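Local coordinates for galactose-1-phosphate uridylyltransferase (Pyrobaculum aerophilum str. IM2, PDB 6K5Z), which probably transfers a uridylyl group between UDP-glucose and a hexose 1-phosphate such as galactose 1-phosphate, and carries bound zinc and iron ions, at residues F122-N127 with Y247-H252; Q186-K191 with V223-E228; E203-P208 with H264-I269. All coordinates share one frame; numbering follows the deposited sequence.

Interaction 1. Residues F122-N127 with Y247-H252. With FE (Fe (III) ion), chain I.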
loop_
_atom_site.group_PDB
_atom_site.type_symbol
_atom_site.label_atom_id
_atom_site.label_comp_id
_atom_site.label_asym_id
_atom_site.label_seq_id
_atom_site.Cartn_x
_atom_site.Cartn_y
_atom_site.Cartn_z
ATOM N N PHE B 122 -5.800 -17.430 9.192
ATOM C CA PHE B 122 -4.663 -17.235 10.102
ATOM C C PHE B 122 -3.614 -16.393 9.389
ATOM O O PHE B 122 -2.945 -16.878 8.474
ATOM C CB PHE B 122 -4.059 -18.618 10.441
ATOM C CG PHE B 122 -2.974 -18.605 11.497
ATOM C CD1 PHE B 122 -3.314 -18.683 12.845
ATOM C CD2 PHE B 122 -1.654 -18.592 11.146
ATOM C CE1 PHE B 122 -2.350 -18.700 13.832
ATOM C CE2 PHE B 122 -0.656 -18.630 12.119
ATOM C CZ PHE B 122 -1.004 -18.680 13.468
ATOM N N LEU B 123 -3.443 -15.144 9.821
ATOM C CA LEU B 123 -2.489 -14.227 9.125
ATOM C C LEU B 123 -1.290 -13.990 10.021
ATOM O O LEU B 123 -1.406 -13.380 11.097
ATOM C CB LEU B 123 -3.138 -12.896 8.733
ATOM C CG LEU B 123 -2.222 -11.878 8.060
ATOM C CD1 LEU B 123 -1.918 -12.267 6.633
ATOM C CD2 LEU B 123 -2.835 -10.477 8.125
ATOM N N PHE B 124 -0.157 -14.490 9.553
ATOM C CA PHE B 124 1.127 -14.248 10.154
ATOM C C PHE B 124 1.948 -13.225 9.355
ATOM O O PHE B 124 2.204 -13.410 8.138
ATOM C CB PHE B 124 1.932 -15.540 10.228
ATOM C CG PHE B 124 3.327 -15.374 10.814
ATOM C CD1 PHE B 124 3.507 -15.124 12.175
ATOM C CD2 PHE B 124 4.465 -15.503 10.003
ATOM C CE1 PHE B 124 4.796 -15.011 12.717
ATOM C CE2 PHE B 124 5.745 -15.379 10.532
ATOM C CZ PHE B 124 5.915 -15.132 11.891
ATOM N N PHE B 125 2.393 -12.168 10.053
ATOM C CA PHE B 125 3.319 -11.221 9.463
ATOM C C PHE B 125 4.252 -10.613 10.467
ATOM O O PHE B 125 4.067 -10.747 11.693
ATOM C CB PHE B 125 2.562 -10.150 8.752
ATOM C CG PHE B 125 1.715 -9.305 9.651
ATOM C CD1 PHE B 125 0.408 -9.683 9.949
ATOM C CD2 PHE B 125 2.193 -8.117 10.148
ATOM C CE1 PHE B 125 -0.402 -8.881 10.738
ATOM C CE2 PHE B 125 1.410 -7.316 10.950
ATOM C CZ PHE B 125 0.110 -7.692 11.256
ATOM N N ARG B 126 5.253 -9.955 9.921
ATOM C CA ARG B 126 6.285 -9.282 10.700
ATOM C C ARG B 126 6.681 -7.972 10.024
ATOM O O ARG B 126 6.997 -7.972 8.866
ATOM C CB ARG B 126 7.510 -10.194 10.813
ATOM C CG ARG B 126 8.673 -9.631 11.599
ATOM C CD ARG B 126 9.845 -10.624 11.684
ATOM N NE ARG B 126 10.426 -10.561 13.022
ATOM C CZ ARG B 126 11.311 -9.669 13.443
ATOM N NH1 ARG B 126 11.835 -8.757 12.616
ATOM N NH2 ARG B 126 11.725 -9.709 14.691
ATOM N N ASN B 127 6.640 -6.884 10.793
ATOM C CA ASN B 127 7.220 -5.590 10.460
ATOM C C ASN B 127 8.564 -5.369 11.178
ATOM O O ASN B 127 8.693 -5.632 12.384
ATOM C CB ASN B 127 6.260 -4.483 10.949
ATOM C CG ASN B 127 4.912 -4.538 10.264
ATOM O OD1 ASN B 127 4.842 -4.783 9.067
ATOM N ND2 ASN B 127 3.843 -4.372 11.016
ATOM N N TYR B 247 11.976 -4.030 6.740
ATOM C CA TYR B 247 11.310 -4.972 5.812
ATOM C C TYR B 247 9.943 -5.383 6.354
ATOM O O TYR B 247 9.662 -5.189 7.547
ATOM C CB TYR B 247 12.190 -6.198 5.563
ATOM C CG TYR B 247 12.286 -7.130 6.742
ATOM C CD1 TYR B 247 11.255 -8.001 7.047
ATOM C CD2 TYR B 247 13.401 -7.129 7.562
ATOM C CE1 TYR B 247 11.331 -8.853 8.134
ATOM C CE2 TYR B 247 13.495 -7.977 8.652
ATOM C CZ TYR B 247 12.456 -8.841 8.938
ATOM O OH TYR B 247 12.539 -9.677 10.011
ATOM N N ILE B 248 9.114 -5.904 5.452
ATOM C CA ILE B 248 7.764 -6.418 5.801
ATOM C C ILE B 248 7.751 -7.890 5.395
ATOM O O ILE B 248 8.223 -8.190 4.290
ATOM C CB ILE B 248 6.674 -5.623 5.058
ATOM C CG1 ILE B 248 6.466 -4.235 5.667
ATOM C CG2 ILE B 248 5.381 -6.420 4.997
ATOM C CD1 ILE B 248 6.194 -4.252 7.151
ATOM N N MET B 249 7.304 -8.773 6.286
ATOM C CA MET B 249 7.226 -10.211 5.927
ATOM C C MET B 249 5.792 -10.693 6.156
ATOM O O MET B 249 5.243 -10.420 7.236
ATOM C CB MET B 249 8.192 -11.059 6.762
ATOM C CG MET B 249 7.923 -12.548 6.653
ATOM S SD MET B 249 9.343 -13.592 7.064
ATOM C CE MET B 249 9.029 -13.896 8.800
ATOM N N VAL B 250 5.207 -11.364 5.163
ATOM C CA VAL B 250 3.843 -11.896 5.324
ATOM C C VAL B 250 3.752 -13.365 4.882
ATOM O O VAL B 250 4.391 -13.775 3.916
ATOM C CB VAL B 250 2.838 -11.045 4.550
ATOM C CG1 VAL B 250 3.117 -11.072 3.048
ATOM C CG2 VAL B 250 1.419 -11.471 4.841
ATOM N N LEU B 251 2.963 -14.161 5.612
ATOM C CA LEU B 251 2.714 -15.534 5.218
ATOM C C LEU B 251 1.453 -15.571 4.378
ATOM O O LEU B 251 0.372 -15.224 4.837
ATOM C CB LEU B 251 2.575 -16.449 6.427
ATOM C CG LEU B 251 2.221 -17.921 6.173
ATOM C CD1 LEU B 251 3.144 -18.564 5.157
ATOM C CD2 LEU B 251 2.262 -18.710 7.486
ATOM N N HIS B 252 1.605 -15.975 3.134
ATOM C CA HIS B 252 0.443 -16.192 2.257
ATOM C C HIS B 252 0.187 -17.695 2.177
ATOM O O HIS B 252 0.997 -18.437 1.635
ATOM C CB HIS B 252 0.692 -15.631 0.852
ATOM C CG HIS B 252 0.599 -14.131 0.760
ATOM N ND1 HIS B 252 0.806 -13.450 -0.423
ATOM C CD2 HIS B 252 0.334 -13.184 1.692
ATOM C CE1 HIS B 252 0.655 -12.159 -0.217
ATOM N NE2 HIS B 252 0.356 -11.972 1.053
HETATM FE FE FE I . 1.689 -13.902 -2.678
HETATM O O HOH W 1 -0.634 -16.373 7.356
HETATM O O HOH W 2 2.974 -14.625 -4.680
#

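Interaction 2. Residues Q186-K191 with V223-E228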
loop_
_atom_site.group_PDB
_atom_site.type_symbol
_atom_site.label_atom_id
_atom_site.label_comp_id
_atom_site.label_asym_id
_atom_site.label_seq_id
_atom_site.Cartn_x
_atom_site.Cartn_y
_atom_site.Cartn_z
ATOM N N GLN B 186 18.329 -21.871 -1.746
ATOM C CA GLN B 186 17.520 -23.080 -1.617
ATOM C C GLN B 186 18.255 -24.131 -0.771
ATOM O O GLN B 186 19.467 -24.063 -0.584
ATOM C CB GLN B 186 17.151 -23.665 -2.991
ATOM C CG GLN B 186 18.358 -24.083 -3.851
ATOM C CD GLN B 186 17.983 -24.972 -5.031
ATOM O OE1 GLN B 186 17.129 -25.876 -4.912
ATOM N NE2 GLN B 186 18.598 -24.721 -6.174
ATOM N N ASN B 187 17.472 -25.089 -0.292
ATOM C CA ASN B 187 17.929 -26.188 0.533
ATOM C C ASN B 187 16.939 -27.347 0.270
ATOM O O ASN B 187 16.088 -27.226 -0.613
ATOM C CB ASN B 187 18.069 -25.732 2.035
ATOM C CG ASN B 187 16.719 -25.406 2.743
ATOM O OD1 ASN B 187 15.642 -25.835 2.337
ATOM N ND2 ASN B 187 16.805 -24.656 3.849
ATOM N N ARG B 188 17.021 -28.433 1.033
ATOM C CA ARG B 188 16.184 -29.640 0.809
ATOM C C ARG B 188 14.691 -29.385 0.588
ATOM O O ARG B 188 14.053 -30.133 -0.155
ATOM C CB ARG B 188 16.277 -30.614 1.994
ATOM C CG ARG B 188 17.657 -31.189 2.308
ATOM C CD ARG B 188 17.811 -31.371 3.814
ATOM N NE ARG B 188 16.957 -32.440 4.327
ATOM C CZ ARG B 188 16.587 -32.597 5.600
ATOM N NH1 ARG B 188 16.944 -31.733 6.548
ATOM N NH2 ARG B 188 15.831 -33.632 5.930
ATOM N N ASN B 189 14.129 -28.368 1.253
ATOM C CA ASN B 189 12.678 -28.124 1.195
ATOM C C ASN B 189 12.140 -26.742 0.813
ATOM O O ASN B 189 10.917 -26.586 0.760
ATOM C CB ASN B 189 12.075 -28.505 2.531
ATOM C CG ASN B 189 11.979 -29.980 2.695
ATOM O OD1 ASN B 189 11.228 -30.627 1.944
ATOM N ND2 ASN B 189 12.738 -30.545 3.665
ATOM N N TRP B 190 13.006 -25.755 0.564
ATOM C CA TRP B 190 12.580 -24.367 0.339
ATOM C C TRP B 190 13.377 -23.725 -0.754
ATOM O O TRP B 190 14.584 -23.925 -0.862
ATOM C CB TRP B 190 12.721 -23.504 1.614
ATOM C CG TRP B 190 11.848 -24.026 2.677
ATOM C CD1 TRP B 190 12.146 -25.023 3.541
ATOM C CD2 TRP B 190 10.497 -23.650 2.940
ATOM N NE1 TRP B 190 11.067 -25.297 4.336
ATOM C CE2 TRP B 190 10.036 -24.469 3.982
ATOM C CE3 TRP B 190 9.647 -22.661 2.427
ATOM C CZ2 TRP B 190 8.767 -24.334 4.538
ATOM C CZ3 TRP B 190 8.346 -22.549 2.948
ATOM C CH2 TRP B 190 7.931 -23.368 4.005
ATOM N N LYS B 191 12.673 -22.906 -1.529
ATOM C CA LYS B 191 13.271 -22.043 -2.513
ATOM C C LYS B 191 12.889 -20.550 -2.233
ATOM O O LYS B 191 11.726 -20.226 -1.949
ATOM C CB LYS B 191 12.853 -22.522 -3.901
ATOM C CG LYS B 191 13.904 -22.229 -4.943
ATOM C CD LYS B 191 13.515 -22.696 -6.342
ATOM C CE LYS B 191 14.109 -24.050 -6.713
ATOM N NZ LYS B 191 14.011 -24.276 -8.175
ATOM N N VAL B 223 9.777 -27.462 8.617
ATOM C CA VAL B 223 9.831 -26.374 9.568
ATOM C C VAL B 223 11.266 -26.011 9.879
ATOM O O VAL B 223 11.581 -24.837 10.000
ATOM C CB VAL B 223 9.039 -26.701 10.851
ATOM C CG1 VAL B 223 9.311 -25.704 11.972
ATOM C CG2 VAL B 223 7.545 -26.741 10.565
ATOM N N ALA B 224 12.146 -27.008 9.971
ATOM C CA ALA B 224 13.573 -26.772 10.297
ATOM C C ALA B 224 14.327 -26.125 9.162
ATOM O O ALA B 224 15.171 -25.258 9.378
ATOM C CB ALA B 224 14.279 -28.075 10.697
ATOM N N ASP B 225 14.061 -26.585 7.948
ATOM C CA ASP B 225 14.711 -25.978 6.776
ATOM C C ASP B 225 14.163 -24.574 6.500
ATOM O O ASP B 225 14.864 -23.728 5.942
ATOM C CB ASP B 225 14.548 -26.872 5.552
ATOM C CG ASP B 225 15.306 -28.186 5.680
ATOM O OD1 ASP B 225 16.249 -28.306 6.494
ATOM O OD2 ASP B 225 14.941 -29.108 4.953
ATOM N N LEU B 226 12.907 -24.350 6.886
ATOM C CA LEU B 226 12.294 -23.023 6.821
ATOM C C LEU B 226 13.072 -22.010 7.685
ATOM O O LEU B 226 13.397 -20.920 7.216
ATOM C CB LEU B 226 10.817 -23.073 7.235
ATOM C CG LEU B 226 10.063 -21.723 7.134
ATOM C CD1 LEU B 226 10.265 -21.048 5.782
ATOM C CD2 LEU B 226 8.578 -21.900 7.421
ATOM N N ALA B 227 13.417 -22.412 8.906
ATOM C CA ALA B 227 14.158 -21.565 9.831
ATOM C C ALA B 227 15.463 -21.135 9.210
ATOM O O ALA B 227 15.904 -19.991 9.378
ATOM C CB ALA B 227 14.412 -22.294 11.152
ATOM N N GLU B 228 16.070 -22.063 8.488
ATOM C CA GLU B 228 17.323 -21.816 7.802
ATOM C C GLU B 228 17.074 -20.894 6.602
ATOM O O GLU B 228 17.863 -20.010 6.327
ATOM C CB GLU B 228 17.978 -23.156 7.417
ATOM C CG GLU B 228 19.231 -23.051 6.544
ATOM C CD GLU B 228 19.764 -24.422 6.110
ATOM O OE1 GLU B 228 19.146 -25.072 5.246
ATOM O OE2 GLU B 228 20.800 -24.856 6.645
#

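Interaction 3. Residues E203-P208 with H264-I269. With FE (Fe (III) ion), chain I.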
loop_
_atom_site.group_PDB
_atom_site.type_symbol
_atom_site.label_atom_id
_atom_site.label_comp_id
_atom_site.label_asym_id
_atom_site.label_seq_id
_atom_site.Cartn_x
_atom_site.Cartn_y
_atom_site.Cartn_z
ATOM N N GLU B 203 12.669 -7.494 -3.029
ATOM C CA GLU B 203 11.611 -8.467 -2.750
ATOM C C GLU B 203 12.119 -9.907 -2.895
ATOM O O GLU B 203 12.893 -10.181 -3.807
ATOM C CB GLU B 203 10.417 -8.239 -3.687
ATOM C CG GLU B 203 9.136 -8.825 -3.130
ATOM C CD GLU B 203 7.896 -8.429 -3.869
ATOM O OE1 GLU B 203 7.862 -7.414 -4.593
ATOM O OE2 GLU B 203 6.902 -9.127 -3.687
ATOM N N VAL B 204 11.694 -10.791 -1.973
ATOM C CA VAL B 204 11.979 -12.205 -2.035
ATOM C C VAL B 204 10.768 -12.990 -1.593
ATOM O O VAL B 204 10.180 -12.739 -0.539
ATOM C CB VAL B 204 13.148 -12.584 -1.133
ATOM C CG1 VAL B 204 13.405 -14.092 -1.192
ATOM C CG2 VAL B 204 14.397 -11.813 -1.538
ATOM N N HIS B 205 10.381 -13.951 -2.407
ATOM C CA HIS B 205 9.358 -14.886 -2.003
ATOM C C HIS B 205 10.032 -16.230 -1.621
ATOM O O HIS B 205 10.982 -16.668 -2.292
ATOM C CB HIS B 205 8.371 -15.048 -3.152
ATOM C CG HIS B 205 7.523 -13.840 -3.397
ATOM N ND1 HIS B 205 6.359 -13.896 -4.127
ATOM C CD2 HIS B 205 7.647 -12.554 -2.990
ATOM C CE1 HIS B 205 5.811 -12.696 -4.171
ATOM N NE2 HIS B 205 6.570 -11.865 -3.488
ATOM N N ILE B 206 9.555 -16.859 -0.545
ATOM C CA ILE B 206 10.114 -18.143 -0.055
ATOM C C ILE B 206 9.039 -19.235 -0.146
ATOM O O ILE B 206 8.023 -19.201 0.552
ATOM C CB ILE B 206 10.685 -18.014 1.384
ATOM C CG1 ILE B 206 11.884 -17.068 1.380
ATOM C CG2 ILE B 206 11.143 -19.361 1.930
ATOM C CD1 ILE B 206 12.327 -16.628 2.754
ATOM N N TYR B 207 9.259 -20.195 -1.039
ATOM C CA TYR B 207 8.284 -21.269 -1.291
ATOM C C TYR B 207 8.865 -22.619 -0.839
ATOM O O TYR B 207 10.046 -22.819 -0.937
ATOM C CB TYR B 207 7.964 -21.336 -2.772
ATOM C CG TYR B 207 6.879 -20.385 -3.288
ATOM C CD1 TYR B 207 5.524 -20.762 -3.285
ATOM C CD2 TYR B 207 7.216 -19.161 -3.875
ATOM C CE1 TYR B 207 4.551 -19.933 -3.805
ATOM C CE2 TYR B 207 6.248 -18.327 -4.403
ATOM C CZ TYR B 207 4.920 -18.710 -4.347
ATOM O OH TYR B 207 3.947 -17.869 -4.846
ATOM N N PRO B 208 8.031 -23.517 -0.297
ATOM C CA PRO B 208 8.435 -24.886 -0.142
ATOM C C PRO B 208 8.425 -25.653 -1.499
ATOM O O PRO B 208 7.416 -25.597 -2.223
ATOM C CB PRO B 208 7.380 -25.448 0.813
ATOM C CG PRO B 208 6.162 -24.607 0.635
ATOM C CD PRO B 208 6.614 -23.305 0.069
ATOM N N HIS B 264 -0.579 -22.405 -3.065
ATOM C CA HIS B 264 0.644 -22.927 -2.485
ATOM C C HIS B 264 1.180 -21.809 -1.543
ATOM O O HIS B 264 1.339 -20.656 -1.972
ATOM C CB HIS B 264 1.573 -23.189 -3.661
ATOM C CG HIS B 264 2.888 -23.829 -3.333
ATOM N ND1 HIS B 264 3.661 -24.423 -4.310
ATOM C CD2 HIS B 264 3.591 -23.947 -2.178
ATOM C CE1 HIS B 264 4.776 -24.886 -3.775
ATOM N NE2 HIS B 264 4.763 -24.607 -2.484
ATOM N N LEU B 265 1.443 -22.145 -0.276
ATOM C CA LEU B 265 1.836 -21.143 0.732
ATOM C C LEU B 265 3.208 -20.547 0.469
ATOM O O LEU B 265 4.078 -21.214 -0.101
ATOM C CB LEU B 265 1.788 -21.696 2.168
ATOM C CG LEU B 265 2.876 -22.701 2.618
ATOM C CD1 LEU B 265 4.228 -22.075 3.007
ATOM C CD2 LEU B 265 2.325 -23.525 3.788
ATOM N N HIS B 266 3.389 -19.294 0.883
ATOM C CA HIS B 266 4.687 -18.599 0.711
ATOM C C HIS B 266 4.833 -17.396 1.624
ATOM O O HIS B 266 3.849 -16.839 2.134
ATOM C CB HIS B 266 4.955 -18.218 -0.731
ATOM C CG HIS B 266 3.805 -17.553 -1.413
ATOM N ND1 HIS B 266 2.610 -18.196 -1.663
ATOM C CD2 HIS B 266 3.680 -16.309 -1.936
ATOM C CE1 HIS B 266 1.789 -17.371 -2.282
ATOM N NE2 HIS B 266 2.415 -16.223 -2.453
ATOM N N PHE B 267 6.089 -17.094 1.918
ATOM C CA PHE B 267 6.445 -15.941 2.704
ATOM C C PHE B 267 6.893 -14.930 1.689
ATOM O O PHE B 267 7.709 -15.272 0.822
ATOM C CB PHE B 267 7.588 -16.225 3.661
ATOM C CG PHE B 267 7.186 -17.067 4.828
ATOM C CD1 PHE B 267 7.145 -18.458 4.701
ATOM C CD2 PHE B 267 6.841 -16.475 6.036
ATOM C CE1 PHE B 267 6.754 -19.241 5.774
ATOM C CE2 PHE B 267 6.448 -17.237 7.109
ATOM C CZ PHE B 267 6.400 -18.629 6.991
ATOM N N GLU B 268 6.342 -13.718 1.791
ATOM C CA GLU B 268 6.804 -12.574 0.995
ATOM C C GLU B 268 7.508 -11.652 1.915
ATOM O O GLU B 268 7.000 -11.311 2.995
ATOM C CB GLU B 268 5.654 -11.843 0.297
ATOM C CG GLU B 268 4.902 -12.744 -0.675
ATOM C CD GLU B 268 3.897 -12.078 -1.596
ATOM O OE1 GLU B 268 3.409 -10.980 -1.337
ATOM O OE2 GLU B 268 3.591 -12.697 -2.626
ATOM N N ILE B 269 8.682 -11.234 1.462
ATOM C CA ILE B 269 9.517 -10.321 2.174
ATOM C C ILE B 269 9.692 -9.062 1.319
ATOM O O ILE B 269 10.400 -9.095 0.323
ATOM C CB ILE B 269 10.887 -10.977 2.467
ATOM C CG1 ILE B 269 10.711 -12.214 3.357
ATOM C CG2 ILE B 269 11.839 -10.008 3.154
ATOM C CD1 ILE B 269 11.946 -13.098 3.364
HETATM FE FE FE I . 1.689 -13.902 -2.678
HETATM O O HOH W 2 2.974 -14.625 -4.680
#

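Interaction 1. Residues F122-N127 with Y247-H252
Phe124, Arg126, Met249 and Leu251 are tied across the two strands by three backbone hydrogen bonds. Leu251 N donates to Phe124 O at 2.7 Å. Arg126 and Met249 form a hydrogen-bonded antiparallel pair, with Arg126 N to Met249 O at 2.7 Å and Met249 N to Arg126 O at 2.7 Å. The return bond from Phe124 N to Leu251 O is replaced by a water. This water accepts from Phe124 N and donates to both Leu251 O and Phe122 O, so it bridges the strands where they spread. On the sheet face that carries Phe124, Arg126, Met249 and Leu251, the Met249 chain turns at its last torsion (chi3 93°), and Met249 CE lies 4.0 Å from Phe124 CE2. The CB of Leu251 sits at the edge of the same ring. Further along this face, Arg126 NH1 is 2.9 Å from Tyr247 OH, the guanidinium and ring planes 26° apart. On the other face, Leu123 CD1 meets Val250 CG2 at 3.9 Å.

The strands run antiparallel, at 171°. They are central neighbours in the nine-stranded half-barrel sheet, one from the N-terminal and one from the C-terminal family domain. Helix 96-116 covers the face of the sheet at Phe122 and Phe124, and the second subunit packs on the opposite face, at Leu123 and Val250.

The polar ends have partners further out: Glu82 forms a salt bridge with Arg126 NH2, and Asp90 OD1 is hydrogen-bonded to Tyr247 OH. At the end of its strand, His252 ND1 binds the iron at 2.5 Å, joining Glu156, His266 and Glu268, while its other ring nitrogen, NE2, is hydrogen-bonded to Gly288 O of the second subunit, which fixes the turn of the ring.

Interaction 2. Residues Q186-K191 with V223-E228
An Asx turn at Asn187, in the hairpin between strands 183-186 and 190-193, meets Asp225 and Glu228 of helix 220-240. Asn187 OD1 accepts from Asn189 N at 3.1 Å, closing the turn. Asn187 CG stands between the backbone N and the carbonyl carbon (chi1 68°), which turns OD1 back to Asn189 N and ND2 to the helix. Asn187 ND2 donates to Asp225 O at 3.0 Å, close to the amide plane, and to the anti lone pair of Glu228 OE1 at 2.8 Å. The latter bond is more bent (134°). Asn189 ND2 donates to Asp225 OD2 at 2.9 Å, the amide and carboxylate nearly coplanar. Arg188 arches over, its guanidinium at 76° to the carboxylate, and makes a long salt bridge from NH1 to Asp225 OD1 at 3.5 Å. The stronger partner of Arg188 is Glu221, which bridges to NH2 and also accepts from Asn189 ND2.

Next to these polar contacts, Leu226 lies over one face of the Trp190 indole. Its CD1 is 3.5 Å from the six-membered ring centroid, a CH-pi contact. Trp190 NE1 donates to Glu222 O. This is a hairpin tip, shaped by an Asx turn, whose side-chain amides bond to a helix that packs against its sheet.

Interaction 3. Residues E203-P208 with H264-I269
Phe267 O takes a hydrogen bond from Ile206 N at 2.8 Å, with a weaker CA-H...O contact from His205 CA at 3.3 Å. Ile206 N and O both bond to Phe267, and Val204 does the same with Ile269. The antiparallel strands place His205 beside Glu268, and Tyr207 beside His266, on the face that holds the iron. Ile206 and Ile269 meet on the opposite face, toward helix 220-240.

His266 CG sits between the backbone N and the carbonyl carbon (chi1 48°). This lays the imidazole against Tyr207 in an offset stack, centroids 4.3 Å apart and planes at 15°. The edge of Tyr207 also points at the face of His264, with centroids 5.2 Å apart. Tyr207 OH is itself hydrogen-bonded to His172 ND1. Glu268 CG lies over the His205 ring, 3.5 Å from its centroid, and His205 NE2 donates to Glu203 OE2.

The iron is bound by His266 NE2 at 2.4 Å and by Glu268 OE2 at 2.2 Å. Glu156, His252 and a water add to the site. His264, two residues before His266, serves a separate zinc site with Cys170, Cys173 and His211. Its carbonyl oxygen accepts from His266 ND1 at 2.8 Å, in the plane of the ring. With ND1 so engaged as a donor, NE2 is left as the nitrogen that faces the metal. The backbone carbonyl of a zinc-binding residue is thus placed to orient an iron-binding ring, and Tyr207 restrains that ring from one side.

In the fold
The three contacts lie on one nine-stranded antiparallel sheet. Along the chain the segments come in the order 122-127, 186-191, 203-208, 223-228, 247-252 and 264-269, so interaction 2 is nested within the loop closed by interaction 1, while interaction 3 alternates with both. Strands 247-252 and 266-271 are neighbours, which puts interactions 1 and 3 about 10 Å apart between centres and lets both supply iron ligands. Between centres, interaction 2 lies about 12 Å from interaction 3 and about 18 Å from interaction 1. There Trp190 packs on strand 202-208 and Leu226 on Phe267. Helix 220-240 thus covers the sheet face away from the iron, and interaction 1 joins the two family domains.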